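Local coordinates for aerobic respiration control sensor protein ArcB (PDB 1A0B), which relays phosphoryl groups to the response regulator ArcA as a membrane sensor kinase, the piece here being its C-terminal histidine-containing phosphotransfer (HPt) domain, at residues 46-51 with 99-104; 76-81 with 105-110. One frame throughout, in Å; residues are numbered along the deposited sequence.

Contact 1. Residues 46-51 with 99-104; sequences VLESNL and EWIEEM. With ZN (zinc ion), chain B.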
ATOM      1  N   VAL A  46      -4.464   2.880 -12.665  1.00 26.66           N
ATOM      2  CA  VAL A  46      -3.284   2.768 -13.505  1.00 25.01           C
ATOM      3  C   VAL A  46      -2.761   1.337 -13.569  1.00 25.19           C
ATOM      4  O   VAL A  46      -2.385   0.863 -14.635  1.00 26.59           O
ATOM      5  CB  VAL A  46      -2.204   3.724 -13.015  1.00 25.72           C
ATOM      6  CG1 VAL A  46      -0.911   3.489 -13.749  1.00 25.06           C
ATOM      7  CG2 VAL A  46      -2.669   5.145 -13.217  1.00 24.71           C
ATOM      8  N   LEU A  47      -2.732   0.647 -12.436  1.00 27.25           N
ATOM      9  CA  LEU A  47      -2.285  -0.753 -12.392  1.00 27.83           C
ATOM     10  C   LEU A  47      -3.231  -1.587 -13.230  1.00 28.44           C
ATOM     11  O   LEU A  47      -2.806  -2.410 -14.033  1.00 30.09           O
ATOM     12  CB  LEU A  47      -2.340  -1.293 -10.972  1.00 26.05           C
ATOM     13  CG  LEU A  47      -1.136  -1.080 -10.083  1.00 27.98           C
ATOM     14  CD1 LEU A  47      -1.483  -1.627  -8.703  1.00 26.73           C
ATOM     15  CD2 LEU A  47       0.085  -1.792 -10.686  1.00 25.94           C
ATOM     16  N   GLU A  48      -4.522  -1.377 -12.994  1.00 30.29           N
ATOM     17  CA  GLU A  48      -5.598  -2.065 -13.691  1.00 32.24           C
ATOM     18  C   GLU A  48      -5.451  -1.896 -15.191  1.00 32.58           C
ATOM     19  O   GLU A  48      -5.597  -2.864 -15.941  1.00 33.25           O
ATOM     20  CB  GLU A  48      -6.959  -1.517 -13.241  1.00 33.33           C
ATOM     21  CG  GLU A  48      -7.491  -2.153 -11.987  1.00 35.93           C
ATOM     22  CD  GLU A  48      -7.728  -3.627 -12.175  1.00 43.33           C
ATOM     23  OE1 GLU A  48      -8.494  -3.987 -13.094  1.00 46.31           O
ATOM     24  OE2 GLU A  48      -7.139  -4.430 -11.424  1.00 46.74           O
ATOM     25  N   SER A  49      -5.131  -0.676 -15.616  1.00 31.34           N
ATOM     26  CA  SER A  49      -4.958  -0.352 -17.026  1.00 32.76           C
ATOM     27  C   SER A  49      -3.665  -0.908 -17.605  1.00 33.49           C
ATOM     28  O   SER A  49      -3.621  -1.292 -18.779  1.00 35.44           O
ATOM     29  CB  SER A  49      -5.007   1.157 -17.218  1.00 35.42           C
ATOM     30  OG  SER A  49      -4.481   1.554 -18.474  1.00 44.27           O
ATOM     31  N   ASN A  50      -2.601  -0.911 -16.814  1.00 32.14           N
ATOM     32  CA  ASN A  50      -1.326  -1.443 -17.283  1.00 32.66           C
ATOM     33  C   ASN A  50      -1.432  -2.967 -17.437  1.00 32.94           C
ATOM     34  O   ASN A  50      -0.789  -3.563 -18.303  1.00 33.82           O
ATOM     35  CB  ASN A  50      -0.192  -1.086 -16.306  1.00 33.12           C
ATOM     36  CG  ASN A  50       0.167   0.384 -16.341  1.00 33.22           C
ATOM     37  OD1 ASN A  50       0.244   0.982 -17.402  1.00 32.38           O
ATOM     38  ND2 ASN A  50       0.406   0.966 -15.180  1.00 33.78           N
ATOM     39  N   LEU A  51      -2.259  -3.583 -16.599  1.00 31.26           N
ATOM     40  CA  LEU A  51      -2.471  -5.025 -16.615  1.00 29.79           C
ATOM     41  C   LEU A  51      -3.197  -5.450 -17.896  1.00 29.83           C
ATOM     42  O   LEU A  51      -2.691  -6.264 -18.664  1.00 31.33           O
ATOM     43  CB  LEU A  51      -3.302  -5.424 -15.396  1.00 27.55           C
ATOM     44  CG  LEU A  51      -3.199  -6.807 -14.742  1.00 29.65           C
ATOM     45  CD1 LEU A  51      -4.583  -7.269 -14.339  1.00 23.14           C
ATOM     46  CD2 LEU A  51      -2.543  -7.820 -15.652  1.00 28.05           C
ATOM     47  N   GLU A  99      -3.840 -11.395  -9.635  1.00 23.00           N
ATOM     48  CA  GLU A  99      -4.456 -11.601  -8.327  1.00 21.97           C
ATOM     49  C   GLU A  99      -3.965 -10.575  -7.310  1.00 17.67           C
ATOM     50  O   GLU A  99      -4.721 -10.159  -6.460  1.00 17.96           O
ATOM     51  CB  GLU A  99      -4.124 -12.988  -7.795  1.00 23.71           C
ATOM     52  CG  GLU A  99      -5.215 -14.032  -7.916  1.00 36.82           C
ATOM     53  CD  GLU A  99      -5.113 -15.104  -6.813  1.00 44.48           C
ATOM     54  OE1 GLU A  99      -3.978 -15.566  -6.508  1.00 48.87           O
ATOM     55  OE2 GLU A  99      -6.167 -15.466  -6.229  1.00 48.24           O
ATOM     56  N   TRP A 100      -2.678 -10.238  -7.350  1.00 16.48           N
ATOM     57  CA  TRP A 100      -2.101  -9.270  -6.405  1.00 16.17           C
ATOM     58  C   TRP A 100      -2.712  -7.904  -6.594  1.00 15.13           C
ATOM     59  O   TRP A 100      -2.994  -7.204  -5.631  1.00 17.76           O
ATOM     60  CB  TRP A 100      -0.595  -9.143  -6.597  1.00 16.83           C
ATOM     61  CG  TRP A 100       0.156 -10.379  -6.324  1.00 15.57           C
ATOM     62  CD1 TRP A 100      -0.205 -11.379  -5.496  1.00 15.93           C
ATOM     63  CD2 TRP A 100       1.434 -10.733  -6.864  1.00 15.31           C
ATOM     64  NE1 TRP A 100       0.773 -12.345  -5.473  1.00 16.60           N
ATOM     65  CE2 TRP A 100       1.791 -11.967  -6.304  1.00 15.56           C
ATOM     66  CE3 TRP A 100       2.308 -10.119  -7.769  1.00 15.98           C
ATOM     67  CZ2 TRP A 100       2.992 -12.612  -6.615  1.00 18.45           C
ATOM     68  CZ3 TRP A 100       3.496 -10.755  -8.079  1.00 14.45           C
ATOM     69  CH2 TRP A 100       3.829 -11.989  -7.505  1.00 17.87           C
ATOM     70  N   ILE A 101      -2.895  -7.524  -7.853  1.00 15.64           N
ATOM     71  CA  ILE A 101      -3.479  -6.242  -8.204  1.00 15.82           C
ATOM     72  C   ILE A 101      -4.937  -6.212  -7.780  1.00 15.84           C
ATOM     73  O   ILE A 101      -5.390  -5.231  -7.227  1.00 13.70           O
ATOM     74  CB  ILE A 101      -3.373  -5.991  -9.728  1.00 16.69           C
ATOM     75  CG1 ILE A 101      -1.896  -5.845 -10.138  1.00 16.18           C
ATOM     76  CG2 ILE A 101      -4.210  -4.772 -10.122  1.00 17.06           C
ATOM     77  CD1 ILE A 101      -1.632  -5.721 -11.650  1.00 15.95           C
ATOM     78  N   GLU A 102      -5.678  -7.286  -8.053  1.00 14.76           N
ATOM     79  CA  GLU A 102      -7.088  -7.339  -7.674  1.00 17.24           C
ATOM     80  C   GLU A 102      -7.205  -7.315  -6.148  1.00 16.27           C
ATOM     81  O   GLU A 102      -7.996  -6.570  -5.568  1.00 17.75           O
ATOM     82  CB  GLU A 102      -7.748  -8.587  -8.264  1.00 19.96           C
ATOM     83  CG  GLU A 102      -9.230  -8.724  -7.954  1.00 25.95           C
ATOM     84  CD  GLU A 102     -10.066  -7.549  -8.426  1.00 27.37           C
ATOM     85  OE1 GLU A 102      -9.720  -6.914  -9.461  1.00 32.36           O
ATOM     86  OE2 GLU A 102     -11.079  -7.265  -7.750  1.00 28.22           O
ATOM     87  N   GLU A 103      -6.380  -8.112  -5.500  1.00 14.53           N
ATOM     88  CA  GLU A 103      -6.345  -8.141  -4.058  1.00 16.66           C
ATOM     89  C   GLU A 103      -6.133  -6.719  -3.518  1.00 17.15           C
ATOM     90  O   GLU A 103      -6.791  -6.311  -2.565  1.00 19.99           O
ATOM     91  CB  GLU A 103      -5.192  -9.028  -3.639  1.00 18.05           C
ATOM     92  CG  GLU A 103      -5.200  -9.442  -2.215  1.00 22.14           C
ATOM     93  CD  GLU A 103      -3.951 -10.221  -1.845  1.00 27.75           C
ATOM     94  OE1 GLU A 103      -3.379 -10.916  -2.709  1.00 22.05           O
ATOM     95  OE2 GLU A 103      -3.523 -10.111  -0.678  1.00 31.42           O
ATOM     96  N   MET A 104      -5.214  -5.965  -4.118  1.00 16.70           N
ATOM     97  CA  MET A 104      -4.923  -4.589  -3.683  1.00 18.76           C
ATOM     98  C   MET A 104      -6.153  -3.714  -3.845  1.00 18.34           C
ATOM     99  O   MET A 104      -6.477  -2.882  -2.995  1.00 16.12           O
ATOM    100  CB  MET A 104      -3.786  -4.004  -4.529  1.00 20.30           C
ATOM    101  CG  MET A 104      -3.481  -2.524  -4.298  1.00 24.13           C
ATOM    102  SD  MET A 104      -2.119  -2.319  -3.161  1.00 30.00           S
ATOM    103  CE  MET A 104      -0.769  -2.670  -4.260  1.00 24.29           C
TER
HETATM  104 ZN    ZN B 800      -3.999  -8.448   1.065  1.00 42.01          ZN
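Ile101 sends its two branches to different partners on helix 26-52: CD1 lies 3.6 Å from Leu51 CG, while CG2 meets Leu47 CB at 4.0 Å. The segments belong to two antiparallel helices of the four-helix bundle of the HPt domain (helices 26-52, 56-72, 76-85 and 93-122), their axes running at 155° with a closest approach of 10.3 Å. In Ile101 CG2 stands anti to the backbone N while CG1 sits beside that N (chi1 -66°), which sends CG2 and CD1 apart, one to Leu47 and the other to Leu51. The Leu51 and Ile101 side chains lie alongside, pointing opposite ways. The same CG2 carries Glu48 OE2 at 3.2 Å, a carboxylate oxygen resting on a methyl group; the Glu48 chain bends at chi2 (-62°), folding the carboxylate toward the partner helix. An alanine in place of Ile101 would probably open a gap between the helices opposite Leu47 and Leu51 and remove the methyl beside Glu48 OE2. Glu102 OE1 lies 4.1 Å from Glu48 OE2, the carboxylate planes nearly perpendicular; these like charges may repel mildly, and Glu102 has a second acidic neighbour in Glu106. Behind the interface, Leu47 also packs on Glu62 and Ile66 of helix 56-72, which backs the apolar centre. Glu103 points elsewhere, touching Leu81 of helix 76-85 and placing its OE2 2.5 Å from the zinc ion.

Contact 2. Residues 76-81 with 105-110; sequences RHLQQL and KEEWRH. With ZN (zinc ion), chain B.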
ATOM      1  N   ARG A  76       2.096  -1.804   6.156  1.00 18.20           N
ATOM      2  CA  ARG A  76       2.994  -2.946   5.869  1.00 19.86           C
ATOM      3  C   ARG A  76       2.504  -3.975   4.837  1.00 21.30           C
ATOM      4  O   ARG A  76       3.270  -4.462   3.983  1.00 21.74           O
ATOM      5  CB  ARG A  76       3.312  -3.671   7.182  1.00 22.06           C
ATOM      6  CG  ARG A  76       4.309  -4.810   7.099  1.00 27.20           C
ATOM      7  CD  ARG A  76       4.078  -5.846   8.226  1.00 34.08           C
ATOM      8  NE  ARG A  76       4.142  -5.296   9.588  1.00 39.71           N
ATOM      9  CZ  ARG A  76       5.186  -5.411  10.418  1.00 42.79           C
ATOM     10  NH1 ARG A  76       6.289  -6.058  10.049  1.00 43.06           N
ATOM     11  NH2 ARG A  76       5.132  -4.868  11.630  1.00 44.38           N
ATOM     12  N   HIS A  77       1.227  -4.310   4.918  1.00 19.52           N
ATOM     13  CA  HIS A  77       0.679  -5.286   4.009  1.00 18.20           C
ATOM     14  C   HIS A  77       0.585  -4.791   2.566  1.00 18.16           C
ATOM     15  O   HIS A  77       0.888  -5.542   1.625  1.00 17.65           O
ATOM     16  CB  HIS A  77      -0.671  -5.715   4.512  1.00 20.96           C
ATOM     17  CG  HIS A  77      -1.283  -6.791   3.695  1.00 21.86           C
ATOM     18  ND1 HIS A  77      -0.590  -7.924   3.340  1.00 22.12           N
ATOM     19  CD2 HIS A  77      -2.527  -6.929   3.191  1.00 18.49           C
ATOM     20  CE1 HIS A  77      -1.383  -8.723   2.663  1.00 20.91           C
ATOM     21  NE2 HIS A  77      -2.572  -8.149   2.567  1.00 21.33           N
ATOM     22  N   LEU A  78       0.184  -3.533   2.381  1.00 15.35           N
ATOM     23  CA  LEU A  78       0.065  -2.970   1.033  1.00 15.03           C
ATOM     24  C   LEU A  78       1.437  -2.731   0.439  1.00 15.92           C
ATOM     25  O   LEU A  78       1.634  -2.822  -0.777  1.00 18.89           O
ATOM     26  CB  LEU A  78      -0.766  -1.686   1.014  1.00 12.26           C
ATOM     27  CG  LEU A  78      -2.236  -1.813   1.414  1.00 12.68           C
ATOM     28  CD1 LEU A  78      -2.874  -0.455   1.299  1.00 14.32           C
ATOM     29  CD2 LEU A  78      -2.979  -2.838   0.558  1.00 15.31           C
ATOM     30  N   GLN A  79       2.395  -2.453   1.305  1.00 17.01           N
ATOM     31  CA  GLN A  79       3.758  -2.251   0.880  1.00 19.21           C
ATOM     32  C   GLN A  79       4.300  -3.590   0.355  1.00 19.89           C
ATOM     33  O   GLN A  79       5.027  -3.649  -0.639  1.00 20.28           O
ATOM     34  CB  GLN A  79       4.585  -1.792   2.067  1.00 19.76           C
ATOM     35  CG  GLN A  79       6.048  -1.607   1.742  1.00 25.50           C
ATOM     36  CD  GLN A  79       6.830  -1.069   2.915  1.00 28.73           C
ATOM     37  OE1 GLN A  79       6.804  -1.635   3.996  1.00 34.11           O
ATOM     38  NE2 GLN A  79       7.517   0.043   2.713  1.00 33.49           N
ATOM     39  N   GLN A  80       3.937  -4.660   1.043  1.00 21.96           N
ATOM     40  CA  GLN A  80       4.358  -6.014   0.705  1.00 24.70           C
ATOM     41  C   GLN A  80       3.784  -6.478  -0.655  1.00 22.20           C
ATOM     42  O   GLN A  80       4.448  -7.181  -1.437  1.00 20.69           O
ATOM     43  CB  GLN A  80       3.937  -6.923   1.859  1.00 29.60           C
ATOM     44  CG  GLN A  80       4.047  -8.405   1.630  1.00 40.39           C
ATOM     45  CD  GLN A  80       3.329  -9.183   2.721  1.00 45.52           C
ATOM     46  OE1 GLN A  80       2.216  -8.821   3.145  1.00 46.38           O
ATOM     47  NE2 GLN A  80       3.974 -10.234   3.210  1.00 49.68           N
ATOM     48  N   LEU A  81       2.571  -6.035  -0.953  1.00 20.41           N
ATOM     49  CA  LEU A  81       1.908  -6.370  -2.209  1.00 18.78           C
ATOM     50  C   LEU A  81       2.589  -5.616  -3.345  1.00 17.63           C
ATOM     51  O   LEU A  81       2.829  -6.171  -4.409  1.00 14.93           O
ATOM     52  CB  LEU A  81       0.443  -5.967  -2.121  1.00 17.55           C
ATOM     53  CG  LEU A  81      -0.670  -6.969  -2.384  1.00 21.28           C
ATOM     54  CD1 LEU A  81      -0.334  -8.350  -1.891  1.00 20.66           C
ATOM     55  CD2 LEU A  81      -1.917  -6.429  -1.720  1.00 19.36           C
ATOM     56  N   LYS A 105      -6.817  -3.914  -4.975  1.00 20.08           N
ATOM     57  CA  LYS A 105      -8.024  -3.197  -5.357  1.00 20.39           C
ATOM     58  C   LYS A 105      -9.130  -3.351  -4.329  1.00 21.12           C
ATOM     59  O   LYS A 105      -9.814  -2.387  -3.982  1.00 20.24           O
ATOM     60  CB  LYS A 105      -8.524  -3.750  -6.699  1.00 23.44           C
ATOM     61  CG  LYS A 105      -9.811  -3.137  -7.217  1.00 25.19           C
ATOM     62  CD  LYS A 105     -10.220  -3.847  -8.475  1.00 33.70           C
ATOM     63  CE  LYS A 105     -11.400  -3.162  -9.134  1.00 39.39           C
ATOM     64  NZ  LYS A 105     -11.099  -1.757  -9.526  1.00 42.88           N
ATOM     65  N   GLU A 106      -9.334  -4.584  -3.892  1.00 20.02           N
ATOM     66  CA  GLU A 106     -10.382  -4.894  -2.938  1.00 21.64           C
ATOM     67  C   GLU A 106     -10.065  -4.557  -1.498  1.00 21.29           C
ATOM     68  O   GLU A 106     -10.974  -4.295  -0.720  1.00 23.81           O
ATOM     69  CB  GLU A 106     -10.729  -6.384  -3.012  1.00 21.36           C
ATOM     70  CG  GLU A 106     -11.214  -6.833  -4.371  1.00 23.76           C
ATOM     71  CD  GLU A 106     -11.484  -8.326  -4.464  1.00 25.12           C
ATOM     72  OE1 GLU A 106     -11.516  -9.043  -3.441  1.00 26.56           O
ATOM     73  OE2 GLU A 106     -11.681  -8.789  -5.594  1.00 29.11           O
ATOM     74  N   GLU A 107      -8.794  -4.505  -1.135  1.00 18.38           N
ATOM     75  CA  GLU A 107      -8.489  -4.282   0.261  1.00 21.20           C
ATOM     76  C   GLU A 107      -7.880  -2.978   0.747  1.00 19.23           C
ATOM     77  O   GLU A 107      -7.887  -2.718   1.955  1.00 20.64           O
ATOM     78  CB  GLU A 107      -7.619  -5.418   0.748  1.00 23.68           C
ATOM     79  CG  GLU A 107      -6.215  -5.292   0.274  1.00 33.16           C
ATOM     80  CD  GLU A 107      -5.307  -6.339   0.869  1.00 41.27           C
ATOM     81  OE1 GLU A 107      -5.683  -6.960   1.894  1.00 45.34           O
ATOM     82  OE2 GLU A 107      -4.207  -6.533   0.309  1.00 45.14           O
ATOM     83  N   TRP A 108      -7.363  -2.160  -0.159  1.00 19.80           N
ATOM     84  CA  TRP A 108      -6.712  -0.921   0.249  1.00 19.24           C
ATOM     85  C   TRP A 108      -7.513  -0.009   1.172  1.00 19.22           C
ATOM     86  O   TRP A 108      -6.977   0.458   2.189  1.00 18.99           O
ATOM     87  CB  TRP A 108      -6.134  -0.166  -0.955  1.00 18.07           C
ATOM     88  CG  TRP A 108      -7.066   0.736  -1.703  1.00 17.85           C
ATOM     89  CD1 TRP A 108      -7.640   0.486  -2.907  1.00 17.94           C
ATOM     90  CD2 TRP A 108      -7.439   2.082  -1.354  1.00 18.66           C
ATOM     91  NE1 TRP A 108      -8.334   1.583  -3.344  1.00 20.31           N
ATOM     92  CE2 TRP A 108      -8.228   2.580  -2.408  1.00 20.50           C
ATOM     93  CE3 TRP A 108      -7.173   2.918  -0.254  1.00 18.73           C
ATOM     94  CZ2 TRP A 108      -8.759   3.884  -2.398  1.00 21.20           C
ATOM     95  CZ3 TRP A 108      -7.698   4.213  -0.245  1.00 17.85           C
ATOM     96  CH2 TRP A 108      -8.477   4.682  -1.308  1.00 18.31           C
ATOM     97  N   ARG A 109      -8.796   0.206   0.880  1.00 17.57           N
ATOM     98  CA  ARG A 109      -9.592   1.067   1.743  1.00 18.60           C
ATOM     99  C   ARG A 109      -9.712   0.460   3.118  1.00 19.32           C
ATOM    100  O   ARG A 109      -9.634   1.174   4.110  1.00 21.61           O
ATOM    101  CB  ARG A 109     -10.986   1.327   1.180  1.00 21.31           C
ATOM    102  CG  ARG A 109     -11.006   2.142  -0.089  1.00 26.44           C
ATOM    103  CD  ARG A 109     -12.422   2.544  -0.519  1.00 28.70           C
ATOM    104  NE  ARG A 109     -12.519   2.584  -1.976  1.00 32.63           N
ATOM    105  CZ  ARG A 109     -12.274   3.654  -2.726  1.00 36.58           C
ATOM    106  NH1 ARG A 109     -11.921   4.818  -2.163  1.00 35.15           N
ATOM    107  NH2 ARG A 109     -12.329   3.541  -4.051  1.00 36.20           N
ATOM    108  N   HIS A 110      -9.901  -0.856   3.181  1.00 19.03           N
ATOM    109  CA  HIS A 110     -10.025  -1.544   4.459  1.00 18.71           C
ATOM    110  C   HIS A 110      -8.769  -1.353   5.297  1.00 18.99           C
ATOM    111  O   HIS A 110      -8.840  -1.097   6.511  1.00 18.47           O
ATOM    112  CB  HIS A 110     -10.297  -3.038   4.265  1.00 20.72           C
ATOM    113  CG  HIS A 110     -10.451  -3.776   5.553  1.00 23.86           C
ATOM    114  ND1 HIS A 110     -11.420  -3.448   6.481  1.00 26.12           N
ATOM    115  CD2 HIS A 110      -9.695  -4.741   6.126  1.00 26.02           C
ATOM    116  CE1 HIS A 110     -11.248  -4.168   7.572  1.00 26.25           C
ATOM    117  NE2 HIS A 110     -10.208  -4.963   7.382  1.00 29.08           N
TER
HETATM  118 ZN    ZN B 800      -3.999  -8.448   1.065  1.00 42.01          ZN
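His77 and Glu107 meet through a zinc ion, their side chains crossing at about a right angle and the imidazole plane standing 86° from the carboxylate plane. His77 NE2 binds the metal at 2.1 Å. From the other helix Glu107 grips it with both oxygens, OE2 at 2.1 Å and OE1 at 2.4 Å, a bidentate hold that limits rotation of the carboxylate. Glu107 CG lies between the backbone N and the carbonyl carbon (chi1 76°), and the chain then runs out extended to the ion. On the far side of the imidazole, His77 ND1 donates to Gln80 OE1 at 3.0 Å, the acceptor lying close to the ring plane; this second-shell bond helps fix the ring's rotation. With Glu103, one turn before Glu107 on helix 93-122, this is a mononuclear site of four protein ligand atoms from three residues, and the metal bridges helices 76-85 and 93-122.

Apolar groups flank the site. Leu81 and Glu107 point at each other, Leu81 CD2 lying 3.1 Å from Glu107 OE2, and Leu78 lies alongside Glu107 while its CD1 touches Trp108 CB at 4.0 Å. The Trp108 indole is turned off the interface, and Arg109 CG covers one of its faces. The segments run antiparallel at 154° within the HPt bundle, where Leu78 also packs on Phe36 of helix 26-52 and Ala70 of helix 56-72, and Trp108 on Met40, Pro41 and Val44 of helix 26-52.

From the N terminus, the chain enters contact 1 near the end of helix 26-52, passes through helix 56-72, which carries the probable phosphohistidine His64, and reaches the first half of contact 2 at the start of helix 76-85. Helix 93-122 then supplies both partners in succession: residues 99-104 close the longer loop of contact 1, and residues 105-110 close contact 2. The segments alternate, so the two loops cross. Helix 93-122 is thereby joined to helix 26-52 and to helix 76-85. The contact centres lie 12 Å apart, yet they meet at the shared zinc and where Met104 SD packs 3.9 Å from Leu78 CD2.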